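Local coordinates for protein platelet aggregation factor Sm-hPAF (Streptococcus mitis, PDB 4GWI) that binds fucosylated Lewis antigens through this lectin domain, part of a cytolysin that probably forms pores in cholesterol-containing host membranes, at residues G35-D40 and E140-R145; V70-R75 and F87-L92; N82-F87 and D105-K110. The protein carries 2 engineered substitutions. All coordinates share one frame; numbering follows the deposited sequence.

Contact 1: G35-D40 and E140-R145; sequences GNVDSD and EVEVFR. With CA (calcium ion), chain F.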
loop_
_atom_site.group_PDB
_atom_site.type_symbol
_atom_site.label_atom_id
_atom_site.label_comp_id
_atom_site.label_asym_id
_atom_site.label_seq_id
_atom_site.Cartn_x
_atom_site.Cartn_y
_atom_site.Cartn_z
ATOM N N GLY A 35 -9.997 4.187 -5.874
ATOM C CA GLY A 35 -11.319 3.688 -5.520
ATOM C C GLY A 35 -11.713 2.528 -6.347
ATOM O O GLY A 35 -12.941 2.167 -6.370
ATOM N N ASN A 36 -10.763 1.787 -6.934
ATOM C CA ASN A 36 -11.066 0.613 -7.753
ATOM C C ASN A 36 -10.122 -0.491 -7.406
ATOM O O ASN A 36 -8.859 -0.351 -7.675
ATOM C CB ASN A 36 -10.882 1.052 -9.224
ATOM C CG ASN A 36 -11.299 -0.064 -10.191
ATOM O OD1 ASN A 36 -11.509 -1.203 -9.798
ATOM N ND2 ASN A 36 -11.333 0.324 -11.506
ATOM N N VAL A 37 -10.589 -1.570 -6.796
ATOM C CA VAL A 37 -9.731 -2.694 -6.399
ATOM C C VAL A 37 -9.453 -3.741 -7.500
ATOM O O VAL A 37 -8.827 -4.749 -7.243
ATOM C CB VAL A 37 -10.238 -3.409 -5.136
ATOM C CG1 VAL A 37 -10.402 -2.383 -4.007
ATOM C CG2 VAL A 37 -11.631 -4.135 -5.438
ATOM N N ASP A 38 -10.010 -3.483 -8.705
ATOM C CA ASP A 38 -9.769 -4.437 -9.833
ATOM C C ASP A 38 -8.303 -4.756 -9.990
ATOM O O ASP A 38 -7.502 -3.834 -10.189
ATOM C CB ASP A 38 -10.341 -3.809 -11.138
ATOM C CG ASP A 38 -10.401 -4.805 -12.270
ATOM O OD1 ASP A 38 -11.311 -4.602 -13.147
ATOM O OD2 ASP A 38 -9.585 -5.717 -12.375
ATOM N N SER A 39 -7.971 -6.048 -9.848
ATOM C CA SER A 39 -6.592 -6.442 -9.791
ATOM C C SER A 39 -5.912 -6.824 -11.097
ATOM O O SER A 39 -4.744 -7.239 -11.134
ATOM C CB SER A 39 -6.457 -7.544 -8.754
ATOM O OG SER A 39 -7.092 -8.727 -9.285
ATOM N N ASP A 40 -6.672 -6.659 -12.193
ATOM C CA ASP A 40 -6.112 -7.040 -13.495
ATOM C C ASP A 40 -5.397 -5.829 -14.065
ATOM O O ASP A 40 -5.985 -4.778 -14.318
ATOM C CB ASP A 40 -7.297 -7.407 -14.438
ATOM C CG ASP A 40 -6.824 -7.941 -15.805
ATOM O OD1 ASP A 40 -7.547 -8.928 -16.329
ATOM O OD2 ASP A 40 -5.856 -7.471 -16.349
ATOM N N GLU A 140 -4.776 -1.626 -4.971
ATOM C CA GLU A 140 -5.413 -0.564 -4.137
ATOM C C GLU A 140 -4.798 -0.692 -2.731
ATOM O O GLU A 140 -4.431 -1.788 -2.303
ATOM C CB GLU A 140 -6.961 -0.860 -4.029
ATOM C CG GLU A 140 -7.711 0.404 -3.535
ATOM C CD GLU A 140 -7.928 1.514 -4.580
ATOM O OE1 GLU A 140 -7.445 1.492 -5.732
ATOM O OE2 GLU A 140 -8.543 2.539 -4.187
ATOM N N VAL A 141 -4.690 0.497 -2.096
ATOM C CA VAL A 141 -4.389 0.494 -0.636
ATOM C C VAL A 141 -5.480 1.365 -0.007
ATOM O O VAL A 141 -5.735 2.522 -0.437
ATOM C CB VAL A 141 -3.018 1.198 -0.442
ATOM C CG1 VAL A 141 -2.767 1.334 1.078
ATOM C CG2 VAL A 141 -1.889 0.348 -1.038
ATOM N N GLU A 142 -6.150 0.764 0.957
ATOM C CA GLU A 142 -7.249 1.501 1.667
ATOM C C GLU A 142 -6.814 1.687 3.114
ATOM O O GLU A 142 -6.088 0.823 3.669
ATOM C CB GLU A 142 -8.542 0.642 1.665
ATOM C CG GLU A 142 -9.057 0.518 0.208
ATOM C CD GLU A 142 -10.271 -0.409 0.159
ATOM O OE1 GLU A 142 -10.554 -1.210 1.091
ATOM O OE2 GLU A 142 -10.948 -0.332 -0.931
ATOM N N VAL A 143 -7.185 2.830 3.677
ATOM C CA VAL A 143 -6.690 3.117 5.085
ATOM C C VAL A 143 -7.907 3.578 5.905
ATOM O O VAL A 143 -8.725 4.367 5.395
ATOM C CB VAL A 143 -5.701 4.276 5.025
ATOM C CG1 VAL A 143 -5.252 4.671 6.475
ATOM C CG2 VAL A 143 -4.458 3.879 4.172
ATOM N N PHE A 144 -8.015 3.071 7.144
ATOM C CA PHE A 144 -9.213 3.363 7.964
ATOM C C PHE A 144 -8.792 3.872 9.335
ATOM O O PHE A 144 -7.810 3.323 9.874
ATOM C CB PHE A 144 -10.008 2.104 8.140
ATOM C CG PHE A 144 -10.432 1.500 6.788
ATOM C CD1 PHE A 144 -11.601 1.966 6.112
ATOM C CD2 PHE A 144 -9.610 0.533 6.185
ATOM C CE1 PHE A 144 -11.916 1.399 4.839
ATOM C CE2 PHE A 144 -9.948 -0.058 4.921
ATOM C CZ PHE A 144 -11.066 0.449 4.262
ATOM N N ARG A 145 -9.521 4.886 9.825
ATOM C CA ARG A 145 -9.210 5.346 11.197
ATOM C C ARG A 145 -9.665 4.371 12.261
ATOM O O ARG A 145 -10.617 3.645 12.114
ATOM C CB ARG A 145 -9.907 6.643 11.449
ATOM C CG ARG A 145 -9.565 7.763 10.543
ATOM C CD ARG A 145 -10.419 9.019 10.932
ATOM N NE ARG A 145 -10.146 10.147 10.078
ATOM C CZ ARG A 145 -10.941 10.612 9.108
ATOM N NH1 ARG A 145 -10.532 11.661 8.342
ATOM N NH2 ARG A 145 -12.126 10.009 8.822
HETATM CA CA CA F . -6.896 0.787 -7.993
#
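E140 divides its carboxylate between a metal ion and the backbone of the loop G35-D40. OE1 of E140 binds the calcium ion at 2.4 Å, and the backbone O of N36 reaches the same ion at 2.3 Å. The two oxygens therefore lie close to each other, both turned to the cation that brings them together. R31 and A139 through their backbone oxygens, and D34 and S45 through their side chains, help complete the shell of seven atoms.

Hydrogen bonding holds the other carboxylate oxygen. G35 N donates to E140 OE2 over 2.8 Å, meeting it on the syn side and 26° out of the carboxylate plane. With one oxygen on calcium and the other on this amide, the rotation of the group is fixed; the bend of the E140 chain at chi2 (77°) turns it back toward the loop. From N36 on, two successive Asx turns shape the chain: D38 N bonds to N36 OD1 at 2.9 Å, and D40 N bonds to D38 OD2 at 3.1 Å.

Apolar packing is slight and falls to V37. Its CG1 lies 3.8 Å from E140 CB, the two side chains crossing at about a right angle, and it also brushes the carboxylate of E142, whose OE1 is bonded to the hydroxyl of Y73. A loop strapped to the start of a sheet strand by one shared cation, without the ion touching the sugar, is characteristic of the calcium site of the F-type lectin fold.

Contact 2: V70-R75 and F87-L92; sequences VKLYNR and FDVVLL. With FUC (alpha-L-fucopyranose), chain B.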
loop_
_atom_site.group_PDB
_atom_site.type_symbol
_atom_site.label_atom_id
_atom_site.label_comp_id
_atom_site.label_asym_id
_atom_site.label_seq_id
_atom_site.Cartn_x
_atom_site.Cartn_y
_atom_site.Cartn_z
ATOM N N VAL A 70 -4.889 -0.879 7.611
ATOM C CA VAL A 70 -4.445 -0.613 6.198
ATOM C C VAL A 70 -4.723 -1.928 5.451
ATOM O O VAL A 70 -4.368 -2.991 5.887
ATOM C CB VAL A 70 -2.934 -0.332 6.135
ATOM C CG1 VAL A 70 -2.447 -0.208 4.635
ATOM C CG2 VAL A 70 -2.657 1.012 6.885
ATOM N N LYS A 71 -5.445 -1.813 4.290
ATOM C CA LYS A 71 -5.791 -3.039 3.536
ATOM C C LYS A 71 -5.091 -2.939 2.163
ATOM O O LYS A 71 -5.229 -1.913 1.524
ATOM C CB LYS A 71 -7.316 -3.080 3.305
ATOM C CG LYS A 71 -7.728 -4.436 2.815
ATOM C CD LYS A 71 -9.268 -4.597 3.079
ATOM C CE LYS A 71 -9.659 -5.907 2.378
ATOM N NZ LYS A 71 -11.170 -5.891 2.380
ATOM N N LEU A 72 -4.331 -3.958 1.834
ATOM C CA LEU A 72 -3.584 -3.955 0.557
ATOM C C LEU A 72 -4.397 -4.955 -0.346
ATOM O O LEU A 72 -4.704 -6.066 0.051
ATOM C CB LEU A 72 -2.193 -4.567 0.704
ATOM C CG LEU A 72 -1.271 -3.835 1.708
ATOM C CD1 LEU A 72 0.130 -4.378 1.451
ATOM C CD2 LEU A 72 -1.263 -2.308 1.687
ATOM N N TYR A 73 -4.496 -4.567 -1.600
ATOM C CA TYR A 73 -5.083 -5.477 -2.629
ATOM C C TYR A 73 -4.041 -5.711 -3.657
ATOM O O TYR A 73 -3.503 -4.752 -4.253
ATOM C CB TYR A 73 -6.292 -4.813 -3.278
ATOM C CG TYR A 73 -7.456 -4.546 -2.346
ATOM C CD1 TYR A 73 -8.585 -5.358 -2.441
ATOM C CD2 TYR A 73 -7.428 -3.507 -1.387
ATOM C CE1 TYR A 73 -9.658 -5.107 -1.609
ATOM C CE2 TYR A 73 -8.510 -3.275 -0.532
ATOM C CZ TYR A 73 -9.608 -4.099 -0.676
ATOM O OH TYR A 73 -10.712 -3.842 0.092
ATOM N N ASN A 74 -3.680 -6.977 -3.855
ATOM C CA ASN A 74 -2.580 -7.352 -4.730
ATOM C C ASN A 74 -2.962 -7.337 -6.205
ATOM O O ASN A 74 -4.145 -7.414 -6.515
ATOM C CB ASN A 74 -2.075 -8.778 -4.331
ATOM C CG ASN A 74 -0.665 -9.041 -4.778
ATOM O OD1 ASN A 74 0.016 -8.223 -5.403
ATOM N ND2 ASN A 74 -0.220 -10.291 -4.507
ATOM N N ARG A 75 -1.951 -7.260 -7.082
ATOM C CA ARG A 75 -2.206 -7.571 -8.510
ATOM C C ARG A 75 -2.637 -9.027 -8.633
ATOM O O ARG A 75 -2.106 -9.886 -7.929
ATOM C CB ARG A 75 -0.916 -7.316 -9.238
ATOM C CG ARG A 75 -1.113 -7.539 -10.743
ATOM C CD ARG A 75 0.192 -7.248 -11.471
ATOM N NE ARG A 75 0.007 -7.560 -12.916
ATOM C CZ ARG A 75 0.958 -7.424 -13.855
ATOM N NH1 ARG A 75 2.198 -6.933 -13.576
ATOM N NH2 ARG A 75 0.613 -7.763 -15.132
ATOM N N PHE A 87 7.938 -7.848 2.496
ATOM C CA PHE A 87 7.746 -6.414 2.469
ATOM C C PHE A 87 7.313 -5.899 3.820
ATOM O O PHE A 87 6.801 -6.645 4.671
ATOM C CB PHE A 87 6.672 -5.989 1.406
ATOM C CG PHE A 87 5.291 -6.534 1.659
ATOM C CD1 PHE A 87 4.915 -7.800 1.244
ATOM C CD2 PHE A 87 4.354 -5.767 2.386
ATOM C CE1 PHE A 87 3.657 -8.333 1.492
ATOM C CE2 PHE A 87 3.127 -6.288 2.622
ATOM C CZ PHE A 87 2.717 -7.500 2.159
ATOM N N ASP A 88 7.479 -4.597 4.004
ATOM C CA ASP A 88 6.993 -3.936 5.233
ATOM C C ASP A 88 5.858 -2.981 4.887
ATOM O O ASP A 88 5.789 -2.410 3.766
ATOM C CB ASP A 88 8.071 -3.038 5.876
ATOM C CG ASP A 88 9.265 -3.822 6.520
ATOM O OD1 ASP A 88 10.357 -3.191 6.645
ATOM O OD2 ASP A 88 9.127 -4.981 6.800
ATOM N N VAL A 89 4.951 -2.809 5.816
ATOM C CA VAL A 89 3.936 -1.675 5.794
ATOM C C VAL A 89 4.361 -0.750 6.908
ATOM O O VAL A 89 4.515 -1.188 8.089
ATOM C CB VAL A 89 2.524 -2.214 5.991
ATOM C CG1 VAL A 89 1.470 -1.076 5.944
ATOM C CG2 VAL A 89 2.198 -3.254 4.884
ATOM N N VAL A 90 4.518 0.513 6.584
ATOM C CA VAL A 90 5.149 1.487 7.484
ATOM C C VAL A 90 4.215 2.657 7.624
ATOM O O VAL A 90 3.557 3.146 6.661
ATOM C CB VAL A 90 6.460 2.018 6.867
ATOM C CG1 VAL A 90 7.245 2.798 7.919
ATOM C CG2 VAL A 90 7.328 0.847 6.396
ATOM N N LEU A 91 4.095 3.147 8.866
ATOM C CA LEU A 91 3.393 4.393 9.113
ATOM C C LEU A 91 4.414 5.468 9.495
ATOM O O LEU A 91 5.294 5.166 10.299
ATOM C CB LEU A 91 2.388 4.255 10.245
ATOM C CG LEU A 91 1.245 3.191 10.099
ATOM C CD1 LEU A 91 0.296 3.270 11.278
ATOM C CD2 LEU A 91 0.557 3.474 8.742
ATOM N N LEU A 92 4.301 6.644 8.937
ATOM C CA LEU A 92 5.251 7.744 9.231
ATOM C C LEU A 92 4.459 8.919 9.772
ATOM O O LEU A 92 3.332 9.215 9.370
ATOM C CB LEU A 92 5.981 8.252 7.979
ATOM C CG LEU A 92 6.594 7.201 7.106
ATOM C CD1 LEU A 92 7.276 8.051 5.998
ATOM C CD2 LEU A 92 7.638 6.441 7.851
HETATM C C1 FUC B . 3.183 -8.894 -17.266
HETATM C C2 FUC B . 4.481 -9.097 -16.508
HETATM C C3 FUC B . 5.479 -8.033 -16.847
HETATM C C4 FUC B . 4.870 -6.691 -16.501
HETATM C C5 FUC B . 3.586 -6.573 -17.293
HETATM C C6 FUC B . 2.895 -5.249 -17.059
HETATM O O2 FUC B . 5.012 -10.369 -16.842
HETATM O O3 FUC B . 6.619 -8.248 -16.119
HETATM O O4 FUC B . 4.644 -6.647 -15.117
HETATM O O5 FUC B . 2.700 -7.608 -16.983
#
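L72 and F87 reach toward each other from opposite directions, and CD1 of L72 meets the phenyl ring at F87 CE2, 3.7 Å away. The leucine methyl comes in obliquely. F87 has its CG between the backbone N and the carbonyl carbon (chi1 62°), a setting that stands the ring close beside V89, two residues on along the same strand, whose CG2 lies at the ring edge and in its plane. The same L72 methyl also packs 4.2 Å from V89 CG2, and thus rests against both residues. Further along, the branched ends of V70 and V89 meet through their CG1 methyls, 4.2 Å apart, while V70 CG2 has a looser neighbour in L91 CD2 at 4.5 Å.

These are the inward faces of two strands in opposite sheets of the F-type lectin beta-sandwich, with axes 10.0 Å apart and N-to-C directions at 142°; only apolar side chains bridge the interior here. V127 of strand 124-129 and L113 of strand 112-117 pack around L72 and F87, respectively.

Where strand 64-74 gives way to loop, R75 leaves the core and sends a fully extended chain to the fucose. Its guanidinium presents an edge to the sugar: NH1 donates to FUC O4 at 2.9 Å and NH2 to the ring oxygen O5 at 2.8 Å, the latter bond nearly straight (170°). D77 forms a salt bridge with R75 NE, which helps to hold the plane of the group, and H48 and R83 also hydrogen-bond the same fucose.

Contact 3: N82-F87 and D105-K110; sequences NRLSNF and DSLNGK. With FUC (alpha-L-fucopyranose), chain B.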
loop_
_atom_site.group_PDB
_atom_site.type_symbol
_atom_site.label_atom_id
_atom_site.label_comp_id
_atom_site.label_asym_id
_atom_site.label_seq_id
_atom_site.Cartn_x
_atom_site.Cartn_y
_atom_site.Cartn_z
ATOM N N ASN A 82 3.191 -13.066 -6.602
ATOM C CA ASN A 82 4.263 -13.243 -5.640
ATOM C C ASN A 82 5.274 -12.159 -5.555
ATOM O O ASN A 82 6.093 -12.199 -4.668
ATOM C CB ASN A 82 4.954 -14.641 -5.823
ATOM C CG ASN A 82 5.754 -14.757 -7.145
ATOM O OD1 ASN A 82 6.749 -15.482 -7.195
ATOM N ND2 ASN A 82 5.321 -14.060 -8.215
ATOM N N ARG A 83 5.222 -11.145 -6.440
ATOM C CA ARG A 83 6.109 -10.022 -6.300
ATOM C C ARG A 83 5.799 -9.241 -5.013
ATOM O O ARG A 83 6.706 -8.544 -4.485
ATOM C CB ARG A 83 5.980 -9.067 -7.507
ATOM C CG ARG A 83 6.548 -9.659 -8.818
ATOM C CD ARG A 83 6.074 -8.834 -10.001
ATOM N NE ARG A 83 6.715 -9.459 -11.201
ATOM C CZ ARG A 83 6.514 -9.021 -12.462
ATOM N NH1 ARG A 83 5.713 -7.939 -12.756
ATOM N NH2 ARG A 83 7.181 -9.676 -13.459
ATOM N N LEU A 84 4.568 -9.334 -4.552
ATOM C CA LEU A 84 4.230 -8.689 -3.275
ATOM C C LEU A 84 4.508 -9.720 -2.135
ATOM O O LEU A 84 3.611 -10.451 -1.652
ATOM C CB LEU A 84 2.769 -8.181 -3.240
ATOM C CG LEU A 84 2.403 -7.445 -1.936
ATOM C CD1 LEU A 84 3.242 -6.146 -1.818
ATOM C CD2 LEU A 84 0.941 -7.027 -2.070
ATOM N N SER A 85 5.773 -9.764 -1.801
ATOM C CA SER A 85 6.281 -10.704 -0.770
ATOM C C SER A 85 7.498 -10.043 -0.179
ATOM O O SER A 85 8.161 -9.194 -0.790
ATOM C CB SER A 85 6.544 -12.106 -1.409
ATOM O OG SER A 85 7.605 -11.921 -2.276
ATOM N N ASN A 86 7.817 -10.438 1.075
ATOM C CA ASN A 86 8.921 -9.904 1.832
ATOM C C ASN A 86 8.936 -8.379 1.820
ATOM O O ASN A 86 9.794 -7.734 1.229
ATOM C CB ASN A 86 10.232 -10.464 1.268
ATOM C CG ASN A 86 11.439 -10.161 2.170
ATOM O OD1 ASN A 86 11.341 -9.722 3.285
ATOM N ND2 ASN A 86 12.631 -10.333 1.601
ATOM N N PHE A 87 7.938 -7.848 2.496
ATOM C CA PHE A 87 7.746 -6.414 2.469
ATOM C C PHE A 87 7.313 -5.899 3.820
ATOM O O PHE A 87 6.801 -6.645 4.671
ATOM C CB PHE A 87 6.672 -5.989 1.406
ATOM C CG PHE A 87 5.291 -6.534 1.659
ATOM C CD1 PHE A 87 4.915 -7.800 1.244
ATOM C CD2 PHE A 87 4.354 -5.767 2.386
ATOM C CE1 PHE A 87 3.657 -8.333 1.492
ATOM C CE2 PHE A 87 3.127 -6.288 2.622
ATOM C CZ PHE A 87 2.717 -7.500 2.159
ATOM N N ASP A 105 5.798 -11.906 5.094
ATOM C CA ASP A 105 6.507 -12.730 4.132
ATOM C C ASP A 105 5.706 -12.885 2.857
ATOM O O ASP A 105 6.296 -12.840 1.802
ATOM C CB ASP A 105 6.663 -14.155 4.713
ATOM C CG ASP A 105 7.640 -14.218 5.868
ATOM O OD1 ASP A 105 8.595 -13.393 5.942
ATOM O OD2 ASP A 105 7.453 -15.158 6.684
ATOM N N SER A 106 4.396 -13.064 2.933
ATOM C CA SER A 106 3.576 -13.423 1.783
ATOM C C SER A 106 2.176 -12.966 2.052
ATOM O O SER A 106 1.857 -12.654 3.179
ATOM C CB SER A 106 3.465 -14.970 1.711
ATOM O OG SER A 106 3.297 -15.369 0.404
ATOM N N LEU A 107 1.340 -12.956 1.003
ATOM C CA LEU A 107 -0.090 -12.870 1.190
ATOM C C LEU A 107 -0.712 -14.308 1.142
ATOM O O LEU A 107 -1.953 -14.452 1.296
ATOM C CB LEU A 107 -0.699 -12.064 0.043
ATOM C CG LEU A 107 -0.977 -10.616 0.414
ATOM C CD1 LEU A 107 0.350 -9.931 0.707
ATOM C CD2 LEU A 107 -1.743 -9.879 -0.692
ATOM N N ASN A 108 0.144 -15.289 0.784
ATOM C CA ASN A 108 -0.211 -16.745 0.675
ATOM C C ASN A 108 -1.227 -17.021 -0.426
ATOM O O ASN A 108 -2.182 -17.770 -0.215
ATOM C CB ASN A 108 -0.833 -17.231 2.001
ATOM C CG ASN A 108 0.195 -17.424 3.104
ATOM O OD1 ASN A 108 1.355 -17.795 2.854
ATOM N ND2 ASN A 108 -0.233 -17.189 4.342
ATOM N N GLY A 109 -1.083 -16.359 -1.563
ATOM C CA GLY A 109 -2.112 -16.408 -2.597
ATOM C C GLY A 109 -3.438 -15.701 -2.333
ATOM O O GLY A 109 -4.260 -15.680 -3.250
ATOM N N LYS A 110 -3.668 -15.126 -1.127
ATOM C CA LYS A 110 -4.886 -14.295 -0.958
ATOM C C LYS A 110 -4.837 -13.000 -1.784
ATOM O O LYS A 110 -3.769 -12.447 -2.017
ATOM C CB LYS A 110 -5.127 -13.948 0.519
ATOM C CG LYS A 110 -5.295 -15.250 1.332
ATOM C CD LYS A 110 -5.996 -15.015 2.671
ATOM C CE LYS A 110 -6.009 -16.288 3.513
ATOM N NZ LYS A 110 -6.806 -17.364 2.852
HETATM C C1 FUC B . 3.183 -8.894 -17.266
HETATM C C2 FUC B . 4.481 -9.097 -16.508
HETATM C C3 FUC B . 5.479 -8.033 -16.847
HETATM C C4 FUC B . 4.870 -6.691 -16.501
HETATM C C5 FUC B . 3.586 -6.573 -17.293
HETATM C C6 FUC B . 2.895 -5.249 -17.059
HETATM O O2 FUC B . 5.012 -10.369 -16.842
HETATM O O3 FUC B . 6.619 -8.248 -16.119
HETATM O O4 FUC B . 4.644 -6.647 -15.117
HETATM O O5 FUC B . 2.700 -7.608 -16.983
HETATM O O HOH W 1 2.425 -12.789 -1.742
#
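The carbonyl O of L84 accepts a 2.6 Å hydrogen bond from water 1, and the same water takes the backbone N of L107 at 3.0 Å, so that one solvent molecule ties the two loops together and satisfies a polar atom of each. A direct bond follows: N86 N donates to D105 O over 2.9 Å, approaching from well above the carbonyl plane, 48° out of it.

Beneath these polar links L107 pushes CD1 against the edge of the F87 ring, 3.7 Å from CZ. L84, with CG anti to the backbone N (chi1 -177°), places its own CD1 over the centre of that ring, 3.8 Å above the plane, while its CD2 packs on L107. One ring is thus held at its face and at its edge by leucines from the two loops.

Both loops cap the same end of the F-type lectin sandwich, where N86 and F87, facing F104, form a G1 beta bulge. S85 OG bonds to N82 O nearly along its C=O axis and closes the loop on itself. On the other loop, S106 OG accepts from N108 N in an ST turn that overlaps the type I' turn from L107 to K110. R83 points the other way, toward the fucose: the edge of its guanidinium gives NH1 to FUC O4 at 2.9 Å and NH2 to FUC O3 at 3.1 Å.

How the contacts relate
Contacts 1 and 2 meet on neighbouring strands 138-145 and 64-74 of one sheet, their centres 11 Å apart; E142 OE1 lies 2.8 Å from Y73 OH, and S39 packs on N74 and on R75, itself a residue of the sugar pocket. Contacts 2 and 3, also 11 Å between centres, share F87, while N74 touches both L84 and L107. Each of these two sends one arginine to the same fucose: R75 NH1 and R83 NH1 come within 3.7 Å of each other because both donate to its O4. Contact 1 stays about 8 Å from contact 3 at their nearest atoms, and its N36 side chain is about 14 Å from a bound fucose.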